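Local coordinates for protein pyruvate carboxylase n-terminal domain (Aquifex aeolicus, PDB 1ULZ) that belongs to the biotin carboxylase family and forms the N-terminal, biotin carboxylase part of pyruvate carboxylase, which includes an ATP-grasp domain, at residues Ile65-Leu68 with Ala69-Val72; Ala88-Ala91 with Lys92-Glu96; Val15-Ile18 with Arg19-Glu23. The protein carries 1 engineered substitution. One frame throughout, in Å; residues are numbered along the deposited sequence.

Interaction 1 of 3, residues Ile65-Leu68 with Ala69-Val72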
loop_
_atom_site.group_PDB
_atom_site.type_symbol
_atom_site.label_atom_id
_atom_site.label_comp_id
_atom_site.label_asym_id
_atom_site.label_seq_id
_atom_site.Cartn_x
_atom_site.Cartn_y
_atom_site.Cartn_z
ATOM N N ILE A 65 -33.182 10.676 2.860
ATOM C CA ILE A 65 -32.031 10.293 2.055
ATOM C C ILE A 65 -32.444 9.959 0.624
ATOM O O ILE A 65 -31.781 10.366 -0.333
ATOM C CB ILE A 65 -31.285 9.110 2.711
ATOM C CG1 ILE A 65 -30.571 9.609 3.974
ATOM C CG2 ILE A 65 -30.289 8.495 1.731
ATOM C CD1 ILE A 65 -30.026 8.515 4.859
ATOM N N ILE A 66 -33.543 9.226 0.473
ATOM C CA ILE A 66 -34.042 8.888 -0.856
ATOM C C ILE A 66 -34.425 10.179 -1.578
ATOM O O ILE A 66 -34.069 10.386 -2.739
ATOM C CB ILE A 66 -35.267 7.937 -0.769
ATOM C CG1 ILE A 66 -34.783 6.510 -0.490
ATOM C CG2 ILE A 66 -36.077 7.994 -2.055
ATOM C CD1 ILE A 66 -35.889 5.491 -0.340
ATOM N N ASN A 67 -35.128 11.067 -0.880
ATOM C CA ASN A 67 -35.531 12.331 -1.483
ATOM C C ASN A 67 -34.349 13.170 -1.948
ATOM O O ASN A 67 -34.386 13.746 -3.036
ATOM C CB ASN A 67 -36.383 13.146 -0.509
ATOM C CG ASN A 67 -37.768 12.561 -0.327
ATOM O OD1 ASN A 67 -38.168 11.652 -1.057
ATOM N ND2 ASN A 67 -38.509 13.083 0.640
ATOM N N LEU A 68 -33.304 13.249 -1.129
ATOM C CA LEU A 68 -32.127 14.026 -1.504
ATOM C C LEU A 68 -31.507 13.443 -2.774
ATOM O O LEU A 68 -31.205 14.170 -3.714
ATOM C CB LEU A 68 -31.094 14.029 -0.364
ATOM C CG LEU A 68 -29.743 14.701 -0.656
ATOM C CD1 LEU A 68 -29.941 16.167 -0.984
ATOM C CD2 LEU A 68 -28.826 14.546 0.546
ATOM N N ALA A 69 -31.324 12.126 -2.802
ATOM C CA ALA A 69 -30.749 11.469 -3.975
ATOM C C ALA A 69 -31.537 11.870 -5.219
ATOM O O ALA A 69 -30.966 12.248 -6.240
ATOM C CB ALA A 69 -30.788 9.958 -3.802
ATOM N N LEU A 70 -32.859 11.784 -5.117
ATOM C CA LEU A 70 -33.737 12.146 -6.221
ATOM C C LEU A 70 -33.581 13.622 -6.556
ATOM O O LEU A 70 -33.566 14.006 -7.723
ATOM C CB LEU A 70 -35.194 11.854 -5.854
ATOM C CG LEU A 70 -35.570 10.381 -5.658
ATOM C CD1 LEU A 70 -36.990 10.286 -5.119
ATOM C CD2 LEU A 70 -35.444 9.632 -6.987
ATOM N N GLU A 71 -33.451 14.449 -5.526
ATOM C CA GLU A 71 -33.306 15.885 -5.735
ATOM C C GLU A 71 -32.053 16.268 -6.511
ATOM O O GLU A 71 -32.107 17.143 -7.379
ATOM C CB GLU A 71 -33.307 16.629 -4.396
ATOM C CG GLU A 71 -33.194 18.144 -4.552
ATOM C CD GLU A 71 -33.150 18.875 -3.219
ATOM O OE1 GLU A 71 -33.140 20.125 -3.236
ATOM O OE2 GLU A 71 -33.123 18.204 -2.158
ATOM N N VAL A 72 -30.925 15.630 -6.213
ATOM C CA VAL A 72 -29.683 15.971 -6.909
ATOM C C VAL A 72 -29.303 15.025 -8.042
ATOM O O VAL A 72 -28.168 15.048 -8.526
ATOM C CB VAL A 72 -28.488 16.060 -5.924
ATOM C CG1 VAL A 72 -28.758 17.134 -4.870
ATOM C CG2 VAL A 72 -28.248 14.713 -5.270
#

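Interaction 2 of 3, residues Ala88-Ala91 with Lys92-Glu96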
loop_
_atom_site.group_PDB
_atom_site.type_symbol
_atom_site.label_atom_id
_atom_site.label_comp_id
_atom_site.label_asym_id
_atom_site.label_seq_id
_atom_site.Cartn_x
_atom_site.Cartn_y
_atom_site.Cartn_z
ATOM N N ALA A 88 -33.580 -4.017 4.913
ATOM C CA ALA A 88 -34.319 -4.495 3.744
ATOM C C ALA A 88 -35.359 -3.488 3.274
ATOM O O ALA A 88 -35.593 -3.345 2.078
ATOM C CB ALA A 88 -34.983 -5.840 4.048
ATOM N N GLU A 89 -35.969 -2.776 4.213
ATOM C CA GLU A 89 -36.984 -1.780 3.878
ATOM C C GLU A 89 -36.403 -0.640 3.041
ATOM O O GLU A 89 -36.976 -0.248 2.022
ATOM C CB GLU A 89 -37.606 -1.216 5.163
ATOM C CG GLU A 89 -38.829 -0.352 4.938
ATOM C CD GLU A 89 -39.415 0.198 6.239
ATOM O OE1 GLU A 89 -40.427 0.926 6.164
ATOM O OE2 GLU A 89 -38.866 -0.093 7.331
ATOM N N PHE A 90 -35.268 -0.103 3.478
ATOM C CA PHE A 90 -34.618 0.986 2.761
ATOM C C PHE A 90 -34.261 0.534 1.350
ATOM O O PHE A 90 -34.492 1.251 0.379
ATOM C CB PHE A 90 -33.352 1.430 3.506
ATOM C CG PHE A 90 -32.608 2.549 2.829
ATOM C CD1 PHE A 90 -33.246 3.746 2.531
ATOM C CD2 PHE A 90 -31.270 2.402 2.488
ATOM C CE1 PHE A 90 -32.562 4.775 1.904
ATOM C CE2 PHE A 90 -30.577 3.426 1.862
ATOM C CZ PHE A 90 -31.218 4.612 1.567
ATOM N N ALA A 91 -33.696 -0.666 1.245
ATOM C CA ALA A 91 -33.315 -1.217 -0.049
ATOM C C ALA A 91 -34.544 -1.298 -0.959
ATOM O O ALA A 91 -34.468 -0.988 -2.148
ATOM C CB ALA A 91 -32.696 -2.599 0.131
ATOM N N LYS A 92 -35.674 -1.709 -0.390
ATOM C CA LYS A 92 -36.919 -1.822 -1.150
ATOM C C LYS A 92 -37.358 -0.431 -1.620
ATOM O O LYS A 92 -37.678 -0.226 -2.794
ATOM C CB LYS A 92 -38.001 -2.458 -0.272
ATOM C CG LYS A 92 -39.346 -2.705 -0.945
ATOM C CD LYS A 92 -40.285 -3.439 0.017
ATOM C CE LYS A 92 -41.686 -3.656 -0.571
ATOM N NZ LYS A 92 -42.402 -2.363 -0.803
ATOM N N MET A 93 -37.354 0.527 -0.699
ATOM C CA MET A 93 -37.741 1.890 -1.034
ATOM C C MET A 93 -36.874 2.462 -2.162
ATOM O O MET A 93 -37.382 3.135 -3.060
ATOM C CB MET A 93 -37.660 2.768 0.217
ATOM C CG MET A 93 -38.739 2.467 1.248
ATOM S SD MET A 93 -38.378 3.155 2.888
ATOM C CE MET A 93 -38.543 4.928 2.561
ATOM N N CYS A 94 -35.572 2.183 -2.128
ATOM C CA CYS A 94 -34.671 2.672 -3.169
ATOM C C CYS A 94 -35.104 2.151 -4.537
ATOM O O CYS A 94 -35.202 2.911 -5.506
ATOM C CB CYS A 94 -33.232 2.220 -2.893
ATOM S SG CYS A 94 -32.369 3.165 -1.613
ATOM N N GLU A 95 -35.352 0.845 -4.610
ATOM C CA GLU A 95 -35.771 0.212 -5.856
ATOM C C GLU A 95 -37.032 0.881 -6.395
ATOM O O GLU A 95 -37.074 1.308 -7.543
ATOM C CB GLU A 95 -36.045 -1.278 -5.633
ATOM C CG GLU A 95 -36.332 -2.051 -6.910
ATOM C CD GLU A 95 -36.753 -3.489 -6.647
ATOM O OE1 GLU A 95 -37.923 -3.713 -6.261
ATOM O OE2 GLU A 95 -35.908 -4.397 -6.817
ATOM N N GLU A 96 -38.052 0.982 -5.549
ATOM C CA GLU A 96 -39.323 1.586 -5.934
ATOM C C GLU A 96 -39.177 3.028 -6.408
ATOM O O GLU A 96 -39.967 3.502 -7.222
ATOM C CB GLU A 96 -40.297 1.505 -4.755
ATOM C CG GLU A 96 -40.407 0.086 -4.203
ATOM C CD GLU A 96 -41.352 -0.043 -3.027
ATOM O OE1 GLU A 96 -41.339 0.842 -2.137
ATOM O OE2 GLU A 96 -42.100 -1.047 -2.980
#

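Interaction 3 of 3, residues Val15-Ile18 with Arg19-Glu23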
loop_
_atom_site.group_PDB
_atom_site.type_symbol
_atom_site.label_atom_id
_atom_site.label_comp_id
_atom_site.label_asym_id
_atom_site.label_seq_id
_atom_site.Cartn_x
_atom_site.Cartn_y
_atom_site.Cartn_z
ATOM N N VAL A 15 -14.973 7.407 2.979
ATOM C CA VAL A 15 -13.764 7.765 2.240
ATOM C C VAL A 15 -13.403 6.635 1.275
ATOM O O VAL A 15 -13.068 6.882 0.120
ATOM C CB VAL A 15 -12.577 8.017 3.201
ATOM C CG1 VAL A 15 -11.279 8.130 2.414
ATOM C CG2 VAL A 15 -12.820 9.295 4.003
ATOM N N ARG A 16 -13.484 5.397 1.759
ATOM C CA ARG A 16 -13.196 4.214 0.950
ATOM C C ARG A 16 -14.103 4.176 -0.277
ATOM O O ARG A 16 -13.640 3.962 -1.391
ATOM C CB ARG A 16 -13.420 2.941 1.769
ATOM C CG ARG A 16 -13.322 1.640 0.962
ATOM C CD ARG A 16 -11.874 1.246 0.702
ATOM N NE ARG A 16 -11.745 0.037 -0.110
ATOM C CZ ARG A 16 -11.869 0.002 -1.435
ATOM N NH1 ARG A 16 -12.133 1.113 -2.116
ATOM N NH2 ARG A 16 -11.716 -1.143 -2.084
ATOM N N ILE A 17 -15.398 4.382 -0.059
ATOM C CA ILE A 17 -16.370 4.370 -1.145
ATOM C C ILE A 17 -16.137 5.532 -2.114
ATOM O O ILE A 17 -16.175 5.346 -3.331
ATOM C CB ILE A 17 -17.820 4.438 -0.601
ATOM C CG1 ILE A 17 -18.091 3.226 0.298
ATOM C CG2 ILE A 17 -18.816 4.463 -1.762
ATOM C CD1 ILE A 17 -19.380 3.309 1.069
ATOM N N ILE A 18 -15.892 6.724 -1.579
ATOM C CA ILE A 18 -15.646 7.888 -2.426
ATOM C C ILE A 18 -14.422 7.672 -3.320
ATOM O O ILE A 18 -14.441 8.025 -4.496
ATOM C CB ILE A 18 -15.452 9.178 -1.585
ATOM C CG1 ILE A 18 -16.805 9.657 -1.052
ATOM C CG2 ILE A 18 -14.818 10.275 -2.429
ATOM C CD1 ILE A 18 -16.710 10.843 -0.123
ATOM N N ARG A 19 -13.365 7.077 -2.777
ATOM C CA ARG A 19 -12.168 6.843 -3.580
ATOM C C ARG A 19 -12.465 5.898 -4.745
ATOM O O ARG A 19 -12.015 6.126 -5.869
ATOM C CB ARG A 19 -11.029 6.263 -2.728
ATOM C CG ARG A 19 -9.766 6.004 -3.543
ATOM C CD ARG A 19 -8.571 5.646 -2.684
ATOM N NE ARG A 19 -8.259 6.681 -1.707
ATOM C CZ ARG A 19 -7.969 7.943 -2.009
ATOM N NH1 ARG A 19 -7.951 8.345 -3.271
ATOM N NH2 ARG A 19 -7.690 8.805 -1.044
ATOM N N ALA A 20 -13.214 4.833 -4.474
ATOM C CA ALA A 20 -13.568 3.881 -5.522
ATOM C C ALA A 20 -14.306 4.625 -6.636
ATOM O O ALA A 20 -13.983 4.468 -7.814
ATOM C CB ALA A 20 -14.443 2.767 -4.951
ATOM N N CYS A 21 -15.284 5.446 -6.254
ATOM C CA CYS A 21 -16.056 6.233 -7.214
ATOM C C CYS A 21 -15.176 7.181 -8.032
ATOM O O CYS A 21 -15.309 7.258 -9.251
ATOM C CB CYS A 21 -17.148 7.037 -6.491
ATOM S SG CYS A 21 -18.514 6.037 -5.825
ATOM N N LYS A 22 -14.279 7.903 -7.362
ATOM C CA LYS A 22 -13.386 8.833 -8.048
ATOM C C LYS A 22 -12.553 8.087 -9.082
ATOM O O LYS A 22 -12.329 8.581 -10.185
ATOM C CB LYS A 22 -12.464 9.545 -7.046
ATOM C CG LYS A 22 -13.174 10.551 -6.151
ATOM C CD LYS A 22 -12.204 11.231 -5.188
ATOM C CE LYS A 22 -11.189 12.111 -5.907
ATOM N NZ LYS A 22 -11.796 13.351 -6.461
ATOM N N GLU A 23 -12.098 6.892 -8.724
ATOM C CA GLU A 23 -11.309 6.089 -9.645
ATOM C C GLU A 23 -12.141 5.681 -10.865
ATOM O O GLU A 23 -11.613 5.575 -11.971
ATOM C CB GLU A 23 -10.738 4.864 -8.920
ATOM C CG GLU A 23 -9.471 5.192 -8.144
ATOM C CD GLU A 23 -8.994 4.073 -7.228
ATOM O OE1 GLU A 23 -9.365 2.899 -7.444
ATOM O OE2 GLU A 23 -8.225 4.377 -6.291
HETATM O O HOH W 1 -11.003 1.392 -4.921
#

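Interaction 1 of 3, residues Ile65-Leu68 with Ala69-Val72
Glu-71 brings one corner of its flat carboxylate to Leu-68: OE2 lies 4.0 Å from Leu-68 CD1, a contact between an oxygen and a methyl group, with no stack involved. The amide of Asn-67, the other planar group, has only a distant neighbour in the following turn, Leu-70 CD1, 4.4 Å from OD1; that oxygen instead accepts a hydrogen bond from Gln-63 NE2, one turn earlier. Asn-67 and Glu-71 are both on the exposed side of the helix, while the apolar contacts are made by branched side chains. Ile-66 and Leu-70 run side by side and point the same way, Ile-66 CG2 touching Leu-70 CD1 at 3.9 Å. Leu-70 CG stands beside its own backbone N (chi1 -66°), which lays it 3.3 Å from Ile-66 O, so its base leans on the peptide of the preceding turn. Leu-68 differs, with CG anti to N (chi1 175°), and its CD1 crosses Val-72 at a slant, 4.2 Å from CG1. Underneath run four i to i+4 backbone hydrogen bonds, from Ala-69 N to Ile-65 O through to Val-72 N to Leu-68 O; the last measures 2.9 Å. Val-72 is the first residue to leave helical angles, so this bond belongs to the final turn, and Val-72 O goes on to accept a hydrogen bond from Lys-4 NZ. Helix 62-71, in the Rossmann-like N-terminal domain, lies on the parallel sheet: Leu-68 and Val-72 rest on Tyr-49 of strand 47-50, and Leu-68 also reaches Ile-31 of strand 28-32, where Ile-65 joins it. On another flank, Ile-65 and Ile-66 pack against helix 88-96.

Interaction 2 of 3, residues Ala88-Ala91 with Lys92-Glu96
Phe-90 and Cys-94 make a sulfur-aromatic contact one helical turn apart. Cys-94 SG sits over one face of the ring, 3.9 Å from the centroid of Phe-90 and 18° off the ring normal, displaced toward the CZ rim. Two torsions bring them together: the ring swings anti to its own N (chi1 180°), while SG stays beside the N of Cys-94 (chi1 -78°). Glu-89 and Met-93 travel alongside each other, pointing the same way, with Glu-89 CG 4.1 Å from Met-93 SD. Backbone hydrogen bonds from Lys-92, Met-93, Cys-94 and Glu-95 back to Ala-88, Glu-89, Phe-90 and Ala-91 make the turns continuous. Within 92-96, Lys-92 NZ donates to Glu-96 OE2 in a 2.6 Å salt bridge, approaching from above the carboxylate plane. Helix 88-96 is the crossover of the beta-alpha-beta unit between strands 76-78 and 100-101, and Phe-90, Ala-91 and Cys-94 face Phe-101 of the latter strand. The chemistry divides the helix: the ring of Phe-90 and the thiol of Cys-94 lie on its buried side, whereas the Lys-92 to Glu-96 pair probably offsets charge on the more exposed one.

Interaction 3 of 3, residues Val15-Ile18 with Arg19-Glu23
Ile-18 and Lys-22 form the close-packed part of this helix. The aliphatic stem of Lys-22 passes slantwise over Ile-18, its CD 3.9 Å from Ile-18 CG2, and Lys-22 CG lies 3.3 Å from Ile-18 O. The CG2 branch of Ile-18 is anti to N, beside the carbonyl carbon (chi1, measured to CG1, -75°), which turns it toward the next turn. Below them, Lys-22 N donates to Ile-18 O at 2.9 Å, and three further i to i+4 bonds, ending with Arg-19 N to Val-15 O, run back through the buried turns. Elsewhere the packing is slacker. Ile-17 CG2 and Cys-21 SG are 4.4 Å apart, and the guanidinium of Arg-16 approaches the methyl of Ala-20 obliquely, its NH1 4.0 Å from Ala-20 CB. Arg-16 gets there by a bend at chi2 (78°) that folds the chain along the helix. Past Ala-20 the contact is bridged by water: one molecule accepts from Arg-16 NH1 at 3.0 Å, and reaches Glu-23 OE1 by a weak bond of 3.4 Å. Helix 11-24 links strands 5-7 and 28-32 in a beta-alpha-beta unit; its sheet side is largely apolar, with Cys-21 on Val-5 beside Ile-17 and Ile-18 on Val-7. Arg-16 NH2 forms salt bridges with Glu-300 and Asp-306 of the same chain, and Glu-23 OE1 one with Lys-309. From the second subunit, Glu-407 and Arg-401 pair with Lys-22 and Glu-23. Arg-16, Lys-22 and Glu-23 therefore meet opposite charges, while the guanidinium of buried Arg-19 is held by neutral acceptors of the second subunit, Thr-408 and the Gly-361 carbonyl; this probably makes burial of the two arginines tolerable and ties the helix to the subunit interface.

How the interactions relate
Along the chain the order is interaction 3, interaction 1, interaction 2, all within the Rossmann-like N-terminal domain and its five-stranded parallel sheet. Interactions 1 and 2 are neighbours, their centres about 13 Å apart: helices 62-71 and 88-96 pack directly, Ile-66 CD1 lying 3.3 Å from Met-93 CB and Ile-66 CG1 3.7 Å from Phe-90 CE1. Interaction 3 stands apart, about 20 Å from interaction 1 and 23 Å from interaction 2 between centres, without touching either, consistent with helix 11-24 covering the other face of the sheet. The segments of interactions 1 and 2 meet no other chain of the assembly, whereas interaction 3 touches the second subunit.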